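Local coordinates for phosphoheptose isomerase (Neisseria gonorrhoeae, PDB 5I01), which catalyses, as a zinc-dependent homotetramer, the isomerisation of sedoheptulose 7-phosphate to D-glycero-D-manno-heptose 7-phosphate, the first step of heptose biosynthesis, at residues K48-Q62 and M77-S89. The protein carries 1 engineered substitution. Numbering follows the deposited sequence.
Sequences KILACGNGGSAADAQ and MELAAVALTTDTS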
loop_
_atom_site.group_PDB
_atom_site.type_symbol
_atom_site.label_atom_id
_atom_site.label_comp_id
_atom_site.label_asym_id
_atom_site.label_seq_id
_atom_site.Cartn_x
_atom_site.Cartn_y
_atom_site.Cartn_z
ATOM N N LYS A 48 5.815 -8.430 19.463
ATOM C CA LYS A 48 5.943 -7.735 18.181
ATOM C C LYS A 48 5.872 -6.218 18.337
ATOM O O LYS A 48 5.396 -5.717 19.349
ATOM C CB LYS A 48 4.901 -8.246 17.174
ATOM C CG LYS A 48 3.445 -8.068 17.560
ATOM C CD LYS A 48 2.555 -8.871 16.604
ATOM C CE LYS A 48 1.084 -8.783 16.953
ATOM N NZ LYS A 48 0.799 -9.219 18.349
ATOM N N ILE A 49 6.385 -5.509 17.330
ATOM C CA ILE A 49 6.355 -4.052 17.280
ATOM C C ILE A 49 5.378 -3.588 16.199
ATOM O O ILE A 49 5.494 -3.984 15.050
ATOM C CB ILE A 49 7.753 -3.445 16.993
ATOM C CG1 ILE A 49 8.786 -3.958 18.010
ATOM C CG2 ILE A 49 7.699 -1.921 17.033
ATOM C CD1 ILE A 49 9.707 -5.015 17.467
ATOM N N LEU A 50 4.424 -2.740 16.586
ATOM C CA LEU A 50 3.537 -2.052 15.654
ATOM C C LEU A 50 4.044 -0.626 15.456
ATOM O O LEU A 50 4.436 0.018 16.427
ATOM C CB LEU A 50 2.116 -2.028 16.203
ATOM C CG LEU A 50 1.568 -3.367 16.699
ATOM C CD1 LEU A 50 0.117 -3.188 17.133
ATOM C CD2 LEU A 50 1.681 -4.441 15.626
ATOM N N ALA A 51 4.042 -0.144 14.211
ATOM C CA ALA A 51 4.460 1.228 13.896
ATOM C C ALA A 51 3.332 1.968 13.199
ATOM O O ALA A 51 2.605 1.372 12.405
ATOM C CB ALA A 51 5.697 1.222 13.025
ATOM N N CYS A 52 3.177 3.255 13.506
ATOM C CA CYS A 52 2.220 4.096 12.793
ATOM C C CYS A 52 2.631 5.577 12.738
ATOM O O CYS A 52 3.447 6.045 13.543
ATOM C CB CYS A 52 0.835 3.965 13.417
ATOM S SG CYS A 52 0.655 4.813 14.996
ATOM N N GLY A 53 2.030 6.298 11.792
ATOM C CA GLY A 53 2.325 7.706 11.561
ATOM C C GLY A 53 1.636 8.203 10.304
ATOM O O GLY A 53 1.097 7.385 9.552
ATOM N N ASN A 54 1.643 9.526 10.090
ATOM C CA ASN A 54 1.017 10.160 8.906
ATOM C C ASN A 54 2.023 10.790 7.941
ATOM O O ASN A 54 3.068 11.282 8.365
ATOM C CB ASN A 54 0.026 11.260 9.339
ATOM C CG ASN A 54 -1.147 10.714 10.134
ATOM O OD1 ASN A 54 -1.881 9.850 9.658
ATOM N ND2 ASN A 54 -1.329 11.216 11.345
ATOM N N GLY A 55 1.690 10.806 6.650
ATOM C CA GLY A 55 2.497 11.508 5.641
ATOM C C GLY A 55 3.878 10.911 5.471
ATOM O O GLY A 55 4.021 9.714 5.211
ATOM N N GLY A 56 4.904 11.736 5.633
ATOM C CA GLY A 56 6.286 11.249 5.656
ATOM C C GLY A 56 6.535 10.232 6.760
ATOM O O GLY A 56 7.392 9.359 6.627
ATOM N N SER A 57 5.787 10.335 7.848
ATOM C CA SER A 57 5.916 9.386 8.948
ATOM C C SER A 57 5.281 8.034 8.658
ATOM O O SER A 57 5.625 7.050 9.321
ATOM C CB SER A 57 5.321 9.966 10.219
ATOM O OG SER A 57 5.870 11.246 10.478
ATOM N N ALA A 58 4.350 7.982 7.701
ATOM C CA ALA A 58 3.772 6.711 7.251
ATOM C C ALA A 58 4.814 5.955 6.470
ATOM O O ALA A 58 4.967 4.762 6.646
ATOM C CB ALA A 58 2.527 6.936 6.399
ATOM N N ALA A 59 5.523 6.674 5.605
ATOM C CA ALA A 59 6.707 6.160 4.920
ATOM C C ALA A 59 7.762 5.651 5.906
ATOM O O ALA A 59 8.325 4.585 5.702
ATOM C CB ALA A 59 7.307 7.229 4.009
ATOM N N ASP A 60 8.015 6.398 6.974
ATOM C CA ASP A 60 8.970 5.965 7.998
ATOM C C ASP A 60 8.527 4.691 8.721
ATOM O O ASP A 60 9.341 3.827 8.982
ATOM C CB ASP A 60 9.239 7.091 9.007
ATOM C CG ASP A 60 9.983 8.279 8.381
ATOM O OD1 ASP A 60 10.350 8.206 7.183
ATOM O OD2 ASP A 60 10.196 9.294 9.086
ATOM N N ALA A 61 7.240 4.570 9.012
ATOM C CA ALA A 61 6.724 3.386 9.678
ATOM C C ALA A 61 6.962 2.135 8.843
ATOM O O ALA A 61 7.434 1.126 9.378
ATOM C CB ALA A 61 5.239 3.539 9.986
ATOM N N GLN A 62 6.656 2.193 7.543
ATOM C CA GLN A 62 6.821 1.010 6.684
ATOM C C GLN A 62 8.290 0.732 6.343
ATOM O O GLN A 62 8.642 -0.413 6.096
ATOM C CB GLN A 62 5.901 1.047 5.443
ATOM C CG GLN A 62 6.272 1.982 4.301
ATOM C CD GLN A 62 5.378 1.770 3.082
ATOM O OE1 GLN A 62 4.141 1.820 3.177
ATOM N NE2 GLN A 62 5.996 1.525 1.931
ATOM N N MET A 77 18.030 -13.044 10.619
ATOM C CA MET A 77 16.695 -13.612 10.818
ATOM C C MET A 77 15.587 -12.544 10.852
ATOM O O MET A 77 15.844 -11.365 11.119
ATOM C CB MET A 77 16.644 -14.493 12.092
ATOM C CG MET A 77 16.436 -13.771 13.436
ATOM S SD MET A 77 16.007 -14.856 14.834
ATOM C CE MET A 77 14.511 -15.673 14.252
ATOM N N GLU A 78 14.354 -12.998 10.639
ATOM C CA GLU A 78 13.186 -12.121 10.462
ATOM C C GLU A 78 12.511 -11.788 11.809
ATOM O O GLU A 78 12.251 -12.683 12.607
ATOM C CB GLU A 78 12.185 -12.770 9.496
ATOM C CG GLU A 78 12.779 -13.201 8.150
ATOM C CD GLU A 78 13.248 -14.661 8.077
ATOM O OE1 GLU A 78 13.397 -15.345 9.123
ATOM O OE2 GLU A 78 13.482 -15.134 6.938
ATOM N N LEU A 79 12.241 -10.502 12.046
ATOM C CA LEU A 79 11.739 -9.992 13.335
ATOM C C LEU A 79 10.284 -9.544 13.227
ATOM O O LEU A 79 9.859 -9.045 12.181
ATOM C CB LEU A 79 12.587 -8.804 13.786
ATOM C CG LEU A 79 14.072 -9.083 14.008
ATOM C CD1 LEU A 79 14.858 -7.785 14.173
ATOM C CD2 LEU A 79 14.262 -9.998 15.216
ATOM N N ALA A 80 9.540 -9.681 14.318
ATOM C CA ALA A 80 8.103 -9.391 14.315
ATOM C C ALA A 80 7.826 -7.888 14.340
ATOM O O ALA A 80 7.908 -7.252 15.395
ATOM C CB ALA A 80 7.416 -10.083 15.491
ATOM N N ALA A 81 7.510 -7.326 13.171
ATOM C CA ALA A 81 7.143 -5.917 13.077
ATOM C C ALA A 81 6.159 -5.654 11.939
ATOM O O ALA A 81 6.405 -6.068 10.803
ATOM C CB ALA A 81 8.378 -5.054 12.920
ATOM N N VAL A 82 5.057 -4.964 12.264
ATOM C CA VAL A 82 3.980 -4.639 11.322
ATOM C C VAL A 82 3.769 -3.115 11.290
ATOM O O VAL A 82 3.572 -2.495 12.324
ATOM C CB VAL A 82 2.653 -5.327 11.743
ATOM C CG1 VAL A 82 1.545 -5.075 10.720
ATOM C CG2 VAL A 82 2.854 -6.825 11.934
ATOM N N ALA A 83 3.811 -2.510 10.114
ATOM C CA ALA A 83 3.406 -1.119 9.982
ATOM C C ALA A 83 1.893 -1.111 9.856
ATOM O O ALA A 83 1.340 -1.884 9.089
ATOM C CB ALA A 83 4.047 -0.492 8.753
ATOM N N LEU A 84 1.228 -0.230 10.594
ATOM C CA LEU A 84 -0.235 -0.103 10.534
ATOM C C LEU A 84 -0.711 0.883 9.466
ATOM O O LEU A 84 -1.888 1.230 9.421
ATOM C CB LEU A 84 -0.772 0.337 11.893
ATOM C CG LEU A 84 -0.363 -0.491 13.106
ATOM C CD1 LEU A 84 -0.985 0.132 14.341
ATOM C CD2 LEU A 84 -0.791 -1.943 12.966
ATOM N N THR A 85 0.185 1.298 8.581
ATOM C CA THR A 85 -0.094 2.343 7.599
ATOM C C THR A 85 -0.126 1.810 6.165
ATOM O O THR A 85 -0.070 2.597 5.249
ATOM C CB THR A 85 0.993 3.448 7.693
ATOM O OG1 THR A 85 2.289 2.875 7.488
ATOM C CG2 THR A 85 0.974 4.116 9.061
ATOM N N THR A 86 -0.212 0.493 5.975
ATOM C CA THR A 86 -0.088 -0.129 4.649
ATOM C C THR A 86 -1.401 -0.687 4.068
ATOM O O THR A 86 -1.612 -0.620 2.845
ATOM C CB THR A 86 0.927 -1.291 4.666
ATOM O OG1 THR A 86 0.527 -2.271 5.623
ATOM C CG2 THR A 86 2.326 -0.810 4.996
ATOM N N ASP A 87 -2.256 -1.271 4.911
ATOM C CA ASP A 87 -3.526 -1.860 4.436
ATOM C C ASP A 87 -4.543 -0.762 4.086
ATOM O O ASP A 87 -5.202 -0.188 4.966
ATOM C CB ASP A 87 -4.127 -2.856 5.459
ATOM C CG ASP A 87 -5.244 -3.731 4.855
ATOM O OD1 ASP A 87 -5.666 -3.472 3.709
ATOM O OD2 ASP A 87 -5.709 -4.679 5.532
ATOM N N THR A 88 -4.671 -0.499 2.789
ATOM C CA THR A 88 -5.511 0.594 2.313
ATOM C C THR A 88 -6.991 0.271 2.442
ATOM O O THR A 88 -7.789 1.172 2.596
ATOM C CB THR A 88 -5.200 0.981 0.864
ATOM O OG1 THR A 88 -5.433 -0.133 0.002
ATOM C CG2 THR A 88 -3.760 1.433 0.720
ATOM N N SER A 89 -7.363 -0.999 2.387
ATOM C CA SER A 89 -8.750 -1.377 2.670
ATOM C C SER A 89 -9.134 -1.080 4.123
ATOM O O SER A 89 -10.254 -0.639 4.375
ATOM C CB SER A 89 -9.020 -2.833 2.304
ATOM O OG SER A 89 -8.948 -3.006 0.891
#
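I49 and A51 spend their backbone N-H and C=O groups on residues 80-84, which include 81-83, the outermost strand of this chain's sheet. I49 N donates to A80 O at 3.0 Å, I49 O accepts from V82 N, A51 N gives to V82 O, and A51 O takes L84 N in the shortest and straightest bond, 2.8 Å and 176°. L50 and C52 turn their backbone polar groups to strand 117-122. With helix 56-69 between them, the parallel strands make a beta-alpha-beta unit of the SIS domain. On one face L50 and V82 lie side by side, CD2 to CB 4.1 Å. The opposite face carries A51 and A83, whose small methyls let the helix come close: A83 CB sits 3.8 Å from A61 O. Beyond the last ladder bond T85 contributes through its side chain: with OG1 between backbone N and carbonyl carbon (chi1 57°), the hydroxyl gives a weak 3.4 Å bond to A58 O, while CG2 packs 3.3 Å from G53 O. A CB on G53 would collide with S57 CB, and G55 has positive phi. Q62 OE1 meets T86 CG2 at 3.7 Å, the side chains crossing at a slant; Q62 NE2 and T86 OG1 bond T88 and T86 of a neighbouring subunit. G55 N and O, in the predicted substrate-binding turn, bond T92 and S89 of another neighbouring subunit. Main-chain bonds thus fix the strand pair, whereas the segments beyond rely on side chains and other subunits.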